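Local structure of putative uncharacterized protein (Mycobacterium avium, 2Z6V) at residues Leu57-Glu61 with Leu208-Tyr213; Phe71-Val76 with Ser291-Asn295; Ala83-Arg87 with Asn196-Lys200; Val141-Pro145 with Arg157-Leu161. The protein probably acts as a sulfotransferase (STF9), transferring a sulfuryl group from the donor PAPS to an acceptor that is not established. One frame throughout, in Å; residues are numbered along the deposited sequence.

Contact 1: residues Leu57-Glu61 with Leu208-Tyr213; sequences LIVDE and LPTDRY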
loop_
_atom_site.group_PDB
_atom_site.type_symbol
_atom_site.label_atom_id
_atom_site.label_comp_id
_atom_site.label_asym_id
_atom_site.label_seq_id
_atom_site.Cartn_x
_atom_site.Cartn_y
_atom_site.Cartn_z
ATOM N N LEU A 57 17.656 -10.050 -1.491
ATOM C CA LEU A 57 17.150 -10.378 -2.820
ATOM C C LEU A 57 17.159 -9.133 -3.701
ATOM O O LEU A 57 17.566 -9.175 -4.863
ATOM C CB LEU A 57 15.721 -10.900 -2.729
ATOM C CG LEU A 57 15.530 -12.319 -2.209
ATOM C CD1 LEU A 57 14.042 -12.641 -2.133
ATOM C CD2 LEU A 57 16.245 -13.298 -3.142
ATOM N N ILE A 58 16.692 -8.025 -3.135
ATOM C CA ILE A 58 16.635 -6.757 -3.850
ATOM C C ILE A 58 18.039 -6.314 -4.255
ATOM O O ILE A 58 18.289 -6.004 -5.419
ATOM C CB ILE A 58 15.975 -5.651 -2.965
ATOM C CG1 ILE A 58 14.519 -6.022 -2.681
ATOM C CG2 ILE A 58 16.056 -4.292 -3.650
ATOM C CD1 ILE A 58 13.838 -5.142 -1.647
ATOM N N VAL A 59 18.946 -6.290 -3.284
ATOM C CA VAL A 59 20.327 -5.873 -3.512
ATOM C C VAL A 59 21.047 -6.737 -4.540
ATOM O O VAL A 59 21.751 -6.226 -5.411
ATOM C CB VAL A 59 21.128 -5.900 -2.199
ATOM C CG1 VAL A 59 22.585 -5.582 -2.468
ATOM C CG2 VAL A 59 20.533 -4.902 -1.221
ATOM N N ASP A 60 20.869 -8.047 -4.433
ATOM C CA ASP A 60 21.508 -8.963 -5.358
ATOM C C ASP A 60 21.115 -8.653 -6.794
ATOM O O ASP A 60 21.929 -8.773 -7.711
ATOM C CB ASP A 60 21.119 -10.400 -5.035
ATOM C CG ASP A 60 21.788 -11.391 -5.957
ATOM O OD1 ASP A 60 23.038 -11.436 -5.956
ATOM O OD2 ASP A 60 21.072 -12.112 -6.685
ATOM N N GLU A 61 19.862 -8.247 -6.982
ATOM C CA GLU A 61 19.364 -7.942 -8.310
ATOM C C GLU A 61 19.813 -6.584 -8.841
ATOM O O GLU A 61 20.180 -6.476 -10.008
ATOM C CB GLU A 61 17.838 -8.035 -8.341
ATOM C CG GLU A 61 17.290 -8.264 -9.740
ATOM C CD GLU A 61 15.829 -8.668 -9.746
ATOM O OE1 GLU A 61 15.408 -9.375 -8.806
ATOM O OE2 GLU A 61 15.105 -8.299 -10.698
ATOM N N LEU A 208 11.792 -3.880 -9.702
ATOM C CA LEU A 208 12.692 -4.948 -10.138
ATOM C C LEU A 208 12.280 -5.466 -11.519
ATOM O O LEU A 208 11.096 -5.617 -11.813
ATOM C CB LEU A 208 12.708 -6.083 -9.106
ATOM C CG LEU A 208 13.068 -5.628 -7.682
ATOM C CD1 LEU A 208 13.073 -6.807 -6.735
ATOM C CD2 LEU A 208 14.424 -4.951 -7.679
ATOM N N PRO A 209 13.263 -5.735 -12.390
ATOM C CA PRO A 209 12.996 -6.227 -13.743
ATOM C C PRO A 209 12.395 -7.624 -13.821
ATOM O O PRO A 209 11.640 -7.932 -14.741
ATOM C CB PRO A 209 14.366 -6.137 -14.407
ATOM C CG PRO A 209 15.294 -6.434 -13.272
ATOM C CD PRO A 209 14.713 -5.595 -12.161
ATOM N N THR A 210 12.732 -8.472 -12.859
ATOM C CA THR A 210 12.213 -9.834 -12.847
ATOM C C THR A 210 11.109 -10.005 -11.811
ATOM O O THR A 210 10.675 -9.042 -11.177
ATOM C CB THR A 210 13.325 -10.839 -12.537
ATOM O OG1 THR A 210 13.963 -10.473 -11.306
ATOM C CG2 THR A 210 14.352 -10.856 -13.663
ATOM N N ASP A 211 10.662 -11.243 -11.641
ATOM C CA ASP A 211 9.604 -11.538 -10.688
ATOM C C ASP A 211 10.106 -12.452 -9.575
ATOM O O ASP A 211 9.310 -13.042 -8.850
ATOM C CB ASP A 211 8.415 -12.186 -11.407
ATOM C CG ASP A 211 8.696 -13.613 -11.840
ATOM O OD1 ASP A 211 9.864 -13.935 -12.135
ATOM O OD2 ASP A 211 7.742 -14.413 -11.899
ATOM N N ARG A 212 11.423 -12.573 -9.436
ATOM C CA ARG A 212 11.969 -13.414 -8.384
ATOM C C ARG A 212 11.523 -12.915 -7.011
ATOM O O ARG A 212 11.055 -13.698 -6.186
ATOM C CB ARG A 212 13.498 -13.453 -8.428
ATOM C CG ARG A 212 14.086 -14.261 -7.271
ATOM C CD ARG A 212 15.611 -14.334 -7.278
ATOM N NE ARG A 212 16.237 -13.012 -7.264
ATOM C CZ ARG A 212 17.467 -12.769 -6.818
ATOM N NH1 ARG A 212 18.209 -13.760 -6.337
ATOM N NH2 ARG A 212 17.957 -11.536 -6.865
ATOM N N TYR A 213 11.665 -11.616 -6.762
ATOM C CA TYR A 213 11.265 -11.067 -5.472
ATOM C C TYR A 213 9.779 -11.317 -5.198
ATOM O O TYR A 213 9.410 -11.708 -4.088
ATOM C CB TYR A 213 11.558 -9.564 -5.392
ATOM C CG TYR A 213 11.106 -8.948 -4.089
ATOM C CD1 TYR A 213 11.870 -9.079 -2.928
ATOM C CD2 TYR A 213 9.870 -8.312 -3.996
ATOM C CE1 TYR A 213 11.406 -8.599 -1.698
ATOM C CE2 TYR A 213 9.394 -7.831 -2.775
ATOM C CZ TYR A 213 10.162 -7.981 -1.631
ATOM O OH TYR A 213 9.663 -7.547 -0.423
#
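Leu57 CA lies 6.5 Å from Tyr213 CA and Glu61 CA 7.5 Å from Leu208 CA, so 208-213 runs antiparallel alongside the helical segment 57-61. Glu61 OE2, on an extended chain, receives Thr210 N at 3.2 Å, nearly along the C-O bond, and Thr210 OG1 at 2.5 Å from above the carboxylate plane, 46° out of it. Thr210 presents both donors together because OG1 sits between its own N and carbonyl carbon (chi1 55°). The Arg212 chain bends at its third torsion and brings the guanidinium to Asp60, where NH2 bonds OD2 at 3.2 Å on the anti lone pair and NH1 adds a weak bond. The Asp60 carboxylate and Arg212 guanidinium planes are turned 57° apart. Glu61 OE1, 3.9 Å from Arg212 NH2, completes the salt-bridge network as a long pair. Leu57 CD2 lies over one guanidinium face, 3.7 Å above the plane but toward its margin. Alongside these polar groups, Ile58 CG1 packs 4.1 Å from Tyr213 CD1, while Tyr213 OH bonds Gly201 N. The contact thus ties helix 50-64 to the start of helix 212-219, with Ile58 also resting on Val76 of helix 70-96.

Contact 2: residues Phe71-Val76 with Ser291-Asn295; sequences FGRQRV and SLVMN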
loop_
_atom_site.group_PDB
_atom_site.type_symbol
_atom_site.label_atom_id
_atom_site.label_comp_id
_atom_site.label_asym_id
_atom_site.label_seq_id
_atom_site.Cartn_x
_atom_site.Cartn_y
_atom_site.Cartn_z
ATOM N N PHE A 71 21.665 5.022 -12.503
ATOM C CA PHE A 71 20.928 5.888 -11.605
ATOM C C PHE A 71 19.862 5.072 -10.879
ATOM O O PHE A 71 19.711 5.177 -9.665
ATOM C CB PHE A 71 20.258 7.018 -12.380
ATOM C CG PHE A 71 19.149 7.675 -11.625
ATOM C CD1 PHE A 71 19.419 8.432 -10.488
ATOM C CD2 PHE A 71 17.824 7.485 -12.007
ATOM C CE1 PHE A 71 18.381 8.990 -9.735
ATOM C CE2 PHE A 71 16.780 8.033 -11.266
ATOM C CZ PHE A 71 17.058 8.787 -10.126
ATOM N N GLY A 72 19.126 4.265 -11.638
ATOM C CA GLY A 72 18.076 3.440 -11.068
ATOM C C GLY A 72 18.548 2.601 -9.897
ATOM O O GLY A 72 17.844 2.452 -8.897
ATOM N N ARG A 73 19.742 2.038 -10.031
ATOM C CA ARG A 73 20.329 1.225 -8.984
ATOM C C ARG A 73 20.433 2.062 -7.718
ATOM O O ARG A 73 19.932 1.675 -6.664
ATOM C CB ARG A 73 21.716 0.750 -9.419
ATOM C CG ARG A 73 22.606 0.246 -8.295
ATOM C CD ARG A 73 24.041 0.090 -8.782
ATOM N NE ARG A 73 25.023 0.337 -7.724
ATOM C CZ ARG A 73 25.374 -0.553 -6.802
ATOM N NH1 ARG A 73 24.826 -1.757 -6.804
ATOM N NH2 ARG A 73 26.266 -0.237 -5.876
ATOM N N GLN A 74 21.079 3.218 -7.829
ATOM C CA GLN A 74 21.255 4.105 -6.688
ATOM C C GLN A 74 19.916 4.467 -6.072
ATOM O O GLN A 74 19.764 4.470 -4.854
ATOM C CB GLN A 74 21.989 5.375 -7.110
ATOM C CG GLN A 74 23.394 5.117 -7.624
ATOM C CD GLN A 74 24.098 6.388 -8.050
ATOM O OE1 GLN A 74 24.388 7.258 -7.225
ATOM N NE2 GLN A 74 24.368 6.508 -9.347
ATOM N N ARG A 75 18.945 4.776 -6.920
ATOM C CA ARG A 75 17.612 5.126 -6.461
ATOM C C ARG A 75 16.992 4.014 -5.589
ATOM O O ARG A 75 16.527 4.271 -4.474
ATOM C CB ARG A 75 16.740 5.410 -7.679
ATOM C CG ARG A 75 15.257 5.329 -7.444
ATOM C CD ARG A 75 14.693 6.505 -6.686
ATOM N NE ARG A 75 13.323 6.712 -7.146
ATOM C CZ ARG A 75 12.333 7.206 -6.410
ATOM N NH1 ARG A 75 12.543 7.558 -5.146
ATOM N NH2 ARG A 75 11.124 7.334 -6.945
ATOM N N VAL A 76 16.998 2.781 -6.088
ATOM C CA VAL A 76 16.445 1.667 -5.333
ATOM C C VAL A 76 17.189 1.454 -4.021
ATOM O O VAL A 76 16.570 1.214 -2.983
ATOM C CB VAL A 76 16.496 0.354 -6.130
ATOM C CG1 VAL A 76 15.915 -0.775 -5.296
ATOM C CG2 VAL A 76 15.726 0.503 -7.421
ATOM N N SER A 291 10.154 3.086 -15.773
ATOM C CA SER A 291 10.801 4.199 -16.455
ATOM C C SER A 291 11.712 5.020 -15.558
ATOM O O SER A 291 12.580 5.741 -16.054
ATOM C CB SER A 291 9.754 5.122 -17.089
ATOM O OG SER A 291 9.018 5.832 -16.112
ATOM N N LEU A 292 11.529 4.911 -14.246
ATOM C CA LEU A 292 12.358 5.671 -13.320
ATOM C C LEU A 292 13.709 5.046 -13.021
ATOM O O LEU A 292 14.659 5.758 -12.704
ATOM C CB LEU A 292 11.629 5.895 -11.991
ATOM C CG LEU A 292 10.411 6.824 -11.971
ATOM C CD1 LEU A 292 9.881 6.922 -10.547
ATOM C CD2 LEU A 292 10.788 8.210 -12.494
ATOM N N VAL A 293 13.812 3.723 -13.121
ATOM C CA VAL A 293 15.076 3.067 -12.796
ATOM C C VAL A 293 15.554 1.987 -13.758
ATOM O O VAL A 293 16.620 1.409 -13.547
ATOM C CB VAL A 293 15.010 2.442 -11.377
ATOM C CG1 VAL A 293 14.497 3.472 -10.376
ATOM C CG2 VAL A 293 14.115 1.208 -11.380
ATOM N N MET A 294 14.782 1.713 -14.807
ATOM C CA MET A 294 15.157 0.671 -15.766
ATOM C C MET A 294 15.311 1.139 -17.207
ATOM O O MET A 294 14.738 2.153 -17.617
ATOM C CB MET A 294 14.116 -0.453 -15.774
ATOM C CG MET A 294 13.962 -1.223 -14.486
ATOM S SD MET A 294 12.563 -2.363 -14.624
ATOM C CE MET A 294 11.523 -1.770 -13.320
ATOM N N ASN A 295 16.086 0.369 -17.967
ATOM C CA ASN A 295 16.290 0.612 -19.391
ATOM C C ASN A 295 15.082 -0.067 -20.031
ATOM O O ASN A 295 15.141 -1.241 -20.393
ATOM C CB ASN A 295 17.580 -0.063 -19.875
ATOM C CG ASN A 295 18.821 0.777 -19.610
ATOM O OD1 ASN A 295 18.970 1.874 -20.158
ATOM N ND2 ASN A 295 19.721 0.265 -18.773
#
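Val293 O receives a nearly linear CA-H...O contact from Gly72, with Gly72 CA 3.5 Å from Val293 O and an angle of 177° at the hydrogen. One residue earlier, Leu292 O is approached by carbon as well: Phe71 turns its ring edge to it, CE2 lying 3.4 Å from Leu292 O. With only hydrogens on its CA, Gly72 lets the two backbones come close, Gly72 CA and Val293 CA also standing 3.5 Å apart. Val293 CB lies directly against the glycine, 3.2 Å from Gly72 CA, on the side where Gly72 carries no side chain. Val293 packs through both branches: CG1 lies 3.6 Å from Arg75 CG, and CG2 faces Val76 CG2 at 4.3 Å. Its side chain and that of Arg75 cross at about a right angle. Arg75 lays its aliphatic part on Val293, then bends at its second and third torsions, and Leu292 CD1 meets the guanidinium at its edge, in plane, 3.8 Å from Arg75 NH2. The charge itself is met within the same helix, where Arg75 NH1 forms a salt bridge with Asp79. Arg75 CB also sits over one face of the Phe71 ring, toward its rim. Van der Waals packing and one CA-H...O contact hold the pair together. They set the first turns of helix 70-96 against Leu292 and Val293 of helix 287-293, where Val293 is backbone-bonded to Thr69 and touches Phe68, and Val76 continues the apolar layer to Ile58 and Val62 of helix 50-64.

Contact 3: residues Ala83-Arg87 with Asn196-Lys200; sequences ALGRR and NQDFK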
loop_
_atom_site.group_PDB
_atom_site.type_symbol
_atom_site.label_atom_id
_atom_site.label_comp_id
_atom_site.label_asym_id
_atom_site.label_seq_id
_atom_site.Cartn_x
_atom_site.Cartn_y
_atom_site.Cartn_z
ATOM N N ALA A 83 14.160 3.253 4.001
ATOM C CA ALA A 83 13.143 2.371 4.550
ATOM C C ALA A 83 13.695 1.651 5.780
ATOM O O ALA A 83 13.032 1.584 6.813
ATOM C CB ALA A 83 12.699 1.352 3.498
ATOM N N LEU A 84 14.909 1.122 5.662
ATOM C CA LEU A 84 15.543 0.419 6.770
ATOM C C LEU A 84 15.850 1.382 7.911
ATOM O O LEU A 84 15.815 0.997 9.083
ATOM C CB LEU A 84 16.833 -0.270 6.299
ATOM C CG LEU A 84 17.551 -1.128 7.346
ATOM C CD1 LEU A 84 16.600 -2.196 7.868
ATOM C CD2 LEU A 84 18.793 -1.761 6.731
ATOM N N GLY A 85 16.142 2.634 7.569
ATOM C CA GLY A 85 16.428 3.629 8.588
ATOM C C GLY A 85 15.209 3.860 9.468
ATOM O O GLY A 85 15.338 4.067 10.680
ATOM N N ARG A 86 14.020 3.830 8.858
ATOM C CA ARG A 86 12.773 4.011 9.598
ATOM C C ARG A 86 12.626 2.877 10.597
ATOM O O ARG A 86 12.235 3.082 11.751
ATOM C CB ARG A 86 11.582 4.003 8.645
ATOM C CG ARG A 86 11.404 5.299 7.910
ATOM C CD ARG A 86 10.803 5.077 6.550
ATOM N NE ARG A 86 11.172 6.191 5.699
ATOM C CZ ARG A 86 11.251 6.131 4.380
ATOM N NH1 ARG A 86 10.980 4.995 3.745
ATOM N NH2 ARG A 86 11.621 7.208 3.701
ATOM N N ARG A 87 12.938 1.674 10.128
ATOM C CA ARG A 87 12.872 0.473 10.946
ATOM C C ARG A 87 13.758 0.692 12.171
ATOM O O ARG A 87 13.368 0.377 13.284
ATOM C CB ARG A 87 13.360 -0.721 10.120
ATOM C CG ARG A 87 13.360 -2.060 10.831
ATOM C CD ARG A 87 11.974 -2.528 11.146
ATOM N NE ARG A 87 11.994 -3.894 11.658
ATOM C CZ ARG A 87 12.020 -4.986 10.899
ATOM N NH1 ARG A 87 12.029 -4.885 9.571
ATOM N NH2 ARG A 87 12.025 -6.184 11.469
ATOM N N ASN A 196 7.253 -2.302 3.522
ATOM C CA ASN A 196 8.497 -2.293 2.771
ATOM C C ASN A 196 9.693 -2.074 3.695
ATOM O O ASN A 196 10.838 -2.340 3.313
ATOM C CB ASN A 196 8.451 -1.233 1.663
ATOM C CG ASN A 196 8.503 0.179 2.199
ATOM O OD1 ASN A 196 8.326 0.410 3.399
ATOM N ND2 ASN A 196 8.733 1.141 1.310
ATOM N N GLN A 197 9.429 -1.621 4.920
ATOM C CA GLN A 197 10.495 -1.402 5.901
ATOM C C GLN A 197 10.981 -2.738 6.471
ATOM O O GLN A 197 11.940 -2.789 7.252
ATOM C CB GLN A 197 10.010 -0.505 7.038
ATOM C CG GLN A 197 9.801 0.951 6.650
ATOM C CD GLN A 197 9.116 1.752 7.741
ATOM O OE1 GLN A 197 9.496 1.684 8.912
ATOM N NE2 GLN A 197 8.101 2.519 7.360
ATOM N N ASP A 198 10.302 -3.819 6.099
ATOM C CA ASP A 198 10.709 -5.140 6.540
ATOM C C ASP A 198 11.060 -5.917 5.279
ATOM O O ASP A 198 11.279 -7.128 5.302
ATOM C CB ASP A 198 9.584 -5.836 7.307
ATOM C CG ASP A 198 10.024 -7.174 7.899
ATOM O OD1 ASP A 198 11.080 -7.209 8.582
ATOM O OD2 ASP A 198 9.316 -8.185 7.680
ATOM N N PHE A 199 11.108 -5.189 4.170
ATOM C CA PHE A 199 11.434 -5.747 2.865
ATOM C C PHE A 199 10.645 -6.994 2.476
ATOM O O PHE A 199 11.180 -7.958 1.929
ATOM C CB PHE A 199 12.943 -5.969 2.778
ATOM C CG PHE A 199 13.723 -4.700 2.959
ATOM C CD1 PHE A 199 14.191 -4.326 4.215
ATOM C CD2 PHE A 199 13.896 -3.819 1.890
ATOM C CE1 PHE A 199 14.811 -3.096 4.406
ATOM C CE2 PHE A 199 14.515 -2.580 2.071
ATOM C CZ PHE A 199 14.972 -2.218 3.329
ATOM N N LYS A 200 9.350 -6.930 2.767
ATOM C CA LYS A 200 8.380 -7.973 2.451
ATOM C C LYS A 200 7.104 -7.217 2.072
ATOM O O LYS A 200 6.086 -7.261 2.779
ATOM C CB LYS A 200 8.125 -8.869 3.660
ATOM C CG LYS A 200 9.319 -9.705 4.073
ATOM C CD LYS A 200 8.937 -10.629 5.211
ATOM C CE LYS A 200 10.116 -11.402 5.736
ATOM N NZ LYS A 200 9.725 -12.086 6.992
HETATM O O HOH W 1 8.932 3.235 4.117
#
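Leu84 CB meets the Phe199 ring at its edge, in the ring plane and 4.0 Å from CE1, whereas Asn196 O lies over the centre of one ring face. Ala83 CB approaches the same ring obliquely, 4.2 Å from CZ. The second flat group, the Arg87 guanidinium, meets its partners around the edge. NH1 bonds Gln197 O at 3.1 Å with the oxygen in the guanidinium plane, and Asp198 OD1 at 2.7 Å with the acceptor tilted 22° out of it; NH2 adds a weak bond to OD1. The bend at the second torsion of Arg87 (chi2 67°) folds the chain past the Gln197 carbonyl before it ends at the carboxylate. Gln197 extends over Ala83 O, its CG 3.3 Å away, and sets its amide across the chain of Arg86, the amide and guanidinium planes 67° apart. Tyr229 and Phe193 take the amide's oxygen and nitrogen, and a water weakly joins Arg86 NH1 to Gln197 NE2. Asp47 also pairs with Arg87, Ser50 and Thr226 bond Asp198, and Lys200 NZ makes a long ion pair with Asp198 OD2; the arginine and the hydroxyl donors would favour the ionised form of Asp198. The contact holds the middle of helix 70-96 against the short 3-10 turn following helix 192-195, with helix 50-64 packed alongside through Trp51, Leu55 and Ile58.

Contact 4: residues Val141-Pro145 with Arg157-Leu161; sequences VHPIP and RCLAL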
loop_
_atom_site.group_PDB
_atom_site.type_symbol
_atom_site.label_atom_id
_atom_site.label_comp_id
_atom_site.label_asym_id
_atom_site.label_seq_id
_atom_site.Cartn_x
_atom_site.Cartn_y
_atom_site.Cartn_z
ATOM N N VAL A 141 7.441 8.303 6.229
ATOM C CA VAL A 141 8.703 8.911 5.844
ATOM C C VAL A 141 9.469 9.270 7.123
ATOM O O VAL A 141 10.639 8.917 7.279
ATOM C CB VAL A 141 8.476 10.189 4.996
ATOM C CG1 VAL A 141 9.802 10.927 4.769
ATOM C CG2 VAL A 141 7.861 9.806 3.666
ATOM N N HIS A 142 8.799 9.961 8.038
ATOM C CA HIS A 142 9.408 10.355 9.310
ATOM C C HIS A 142 8.489 9.995 10.479
ATOM O O HIS A 142 7.887 10.874 11.094
ATOM C CB HIS A 142 9.680 11.856 9.318
ATOM C CG HIS A 142 10.595 12.305 8.225
ATOM N ND1 HIS A 142 11.792 11.675 7.954
ATOM C CD2 HIS A 142 10.501 13.330 7.346
ATOM C CE1 HIS A 142 12.396 12.295 6.957
ATOM N NE2 HIS A 142 11.634 13.303 6.569
ATOM N N PRO A 143 8.393 8.698 10.815
ATOM C CA PRO A 143 7.535 8.222 11.910
ATOM C C PRO A 143 7.875 8.675 13.331
ATOM O O PRO A 143 6.976 8.988 14.113
ATOM C CB PRO A 143 7.610 6.702 11.768
ATOM C CG PRO A 143 9.012 6.493 11.290
ATOM C CD PRO A 143 9.160 7.579 10.234
ATOM N N ILE A 144 9.165 8.716 13.648
ATOM C CA ILE A 144 9.634 9.070 14.983
ATOM C C ILE A 144 10.133 10.505 15.101
ATOM O O ILE A 144 10.945 10.949 14.288
ATOM C CB ILE A 144 10.782 8.102 15.408
ATOM C CG1 ILE A 144 10.281 6.658 15.344
ATOM C CG2 ILE A 144 11.293 8.441 16.804
ATOM C CD1 ILE A 144 8.978 6.415 16.090
ATOM N N PRO A 145 9.668 11.250 16.124
ATOM C CA PRO A 145 8.714 10.890 17.190
ATOM C C PRO A 145 7.276 11.124 16.711
ATOM O O PRO A 145 7.032 12.006 15.897
ATOM C CB PRO A 145 9.081 11.839 18.342
ATOM C CG PRO A 145 10.397 12.470 17.926
ATOM C CD PRO A 145 10.303 12.538 16.429
ATOM N N ARG A 157 7.217 18.212 9.978
ATOM C CA ARG A 157 7.725 17.176 9.088
ATOM C C ARG A 157 6.735 16.990 7.950
ATOM O O ARG A 157 7.118 16.715 6.814
ATOM C CB ARG A 157 7.939 15.869 9.850
ATOM C CG ARG A 157 9.123 15.945 10.809
ATOM C CD ARG A 157 9.031 14.899 11.898
ATOM N NE ARG A 157 7.874 15.108 12.763
ATOM C CZ ARG A 157 7.521 14.279 13.739
ATOM N NH1 ARG A 157 8.240 13.195 13.969
ATOM N NH2 ARG A 157 6.450 14.528 14.481
ATOM N N CYS A 158 5.456 17.157 8.259
ATOM C CA CYS A 158 4.427 17.045 7.241
ATOM C C CYS A 158 4.498 18.283 6.340
ATOM O O CYS A 158 4.468 18.175 5.119
ATOM C CB CYS A 158 3.050 16.969 7.887
ATOM S SG CYS A 158 1.733 16.836 6.687
ATOM N N LEU A 159 4.597 19.462 6.949
ATOM C CA LEU A 159 4.680 20.691 6.172
ATOM C C LEU A 159 5.921 20.703 5.277
ATOM O O LEU A 159 5.849 21.090 4.109
ATOM C CB LEU A 159 4.685 21.905 7.102
ATOM C CG LEU A 159 3.404 22.058 7.928
ATOM C CD1 LEU A 159 3.437 23.395 8.663
ATOM C CD2 LEU A 159 2.176 21.971 7.016
ATOM N N ALA A 160 7.051 20.262 5.825
ATOM C CA ALA A 160 8.298 20.219 5.071
ATOM C C ALA A 160 8.152 19.316 3.860
ATOM O O ALA A 160 8.651 19.620 2.785
ATOM C CB ALA A 160 9.430 19.719 5.955
ATOM N N LEU A 161 7.472 18.196 4.043
ATOM C CA LEU A 161 7.255 17.238 2.969
ATOM C C LEU A 161 6.391 17.871 1.877
ATOM O O LEU A 161 6.593 17.631 0.688
ATOM C CB LEU A 161 6.560 16.004 3.539
ATOM C CG LEU A 161 7.204 14.655 3.264
ATOM C CD1 LEU A 161 6.925 14.242 1.823
ATOM C CD2 LEU A 161 8.700 14.746 3.553
#
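Arg157, in the first turn of helix 156-166, reaches back to the loop at Pro145 and grips its carbonyl end-on. NH1 lies 2.6 Å and NH2 3.0 Å from Pro145 O, and the oxygen sits in the guanidinium plane. NH2 arrives nearly along the carbonyl axis, while NH1 comes in more steeply, at a C=O...N angle of 138°. The arginine chain bends at its third torsion (chi3 -64°), which sends the guanidinium along the loop after CD has passed His142 CB at 4.0 Å. Arg157 NH1 also passes 3.3 Å from Pro145 CD, beside the cis peptide between Ile144 and Pro145. One turn on, Leu161 puts CD2 against Val141 CG1 at 4.2 Å and lies obliquely to the His142 imidazole. That ring has Val141 CG1 over one face, so Val141, His142 and Leu161 touch one another, one turn beyond the arginine. Asp155 salt-bridges Arg157 NE, so the group has polar partners at NE as well as at NH1 and NH2, which limits its rotation. A charged group serving one carbonyl and one carboxylate in this way pins a loop lacking regular structure to the helix that follows it, near the surface.

Overall arrangement
Contact 3 is the buried one, contacts 1 and 2 are partly buried, and contact 4 lies at the surface. The first three bind the N-terminal helices to later parts of the chain: contact 1 uses helix 50-64, while contacts 2 and 3 use the first turns and the middle of helix 70-96. Ile58 touches Val76 of contact 2 and Phe199 of contact 3, so it links the apolar packing of the three. Arg86 NE, bonded to Val141 O, carries contact 3 over to contact 4. Charge pairs dominate contacts 1 and 3, apolar and CH...O packing fills contact 2, and contact 4 relies on an arginine gripping a backbone carbonyl.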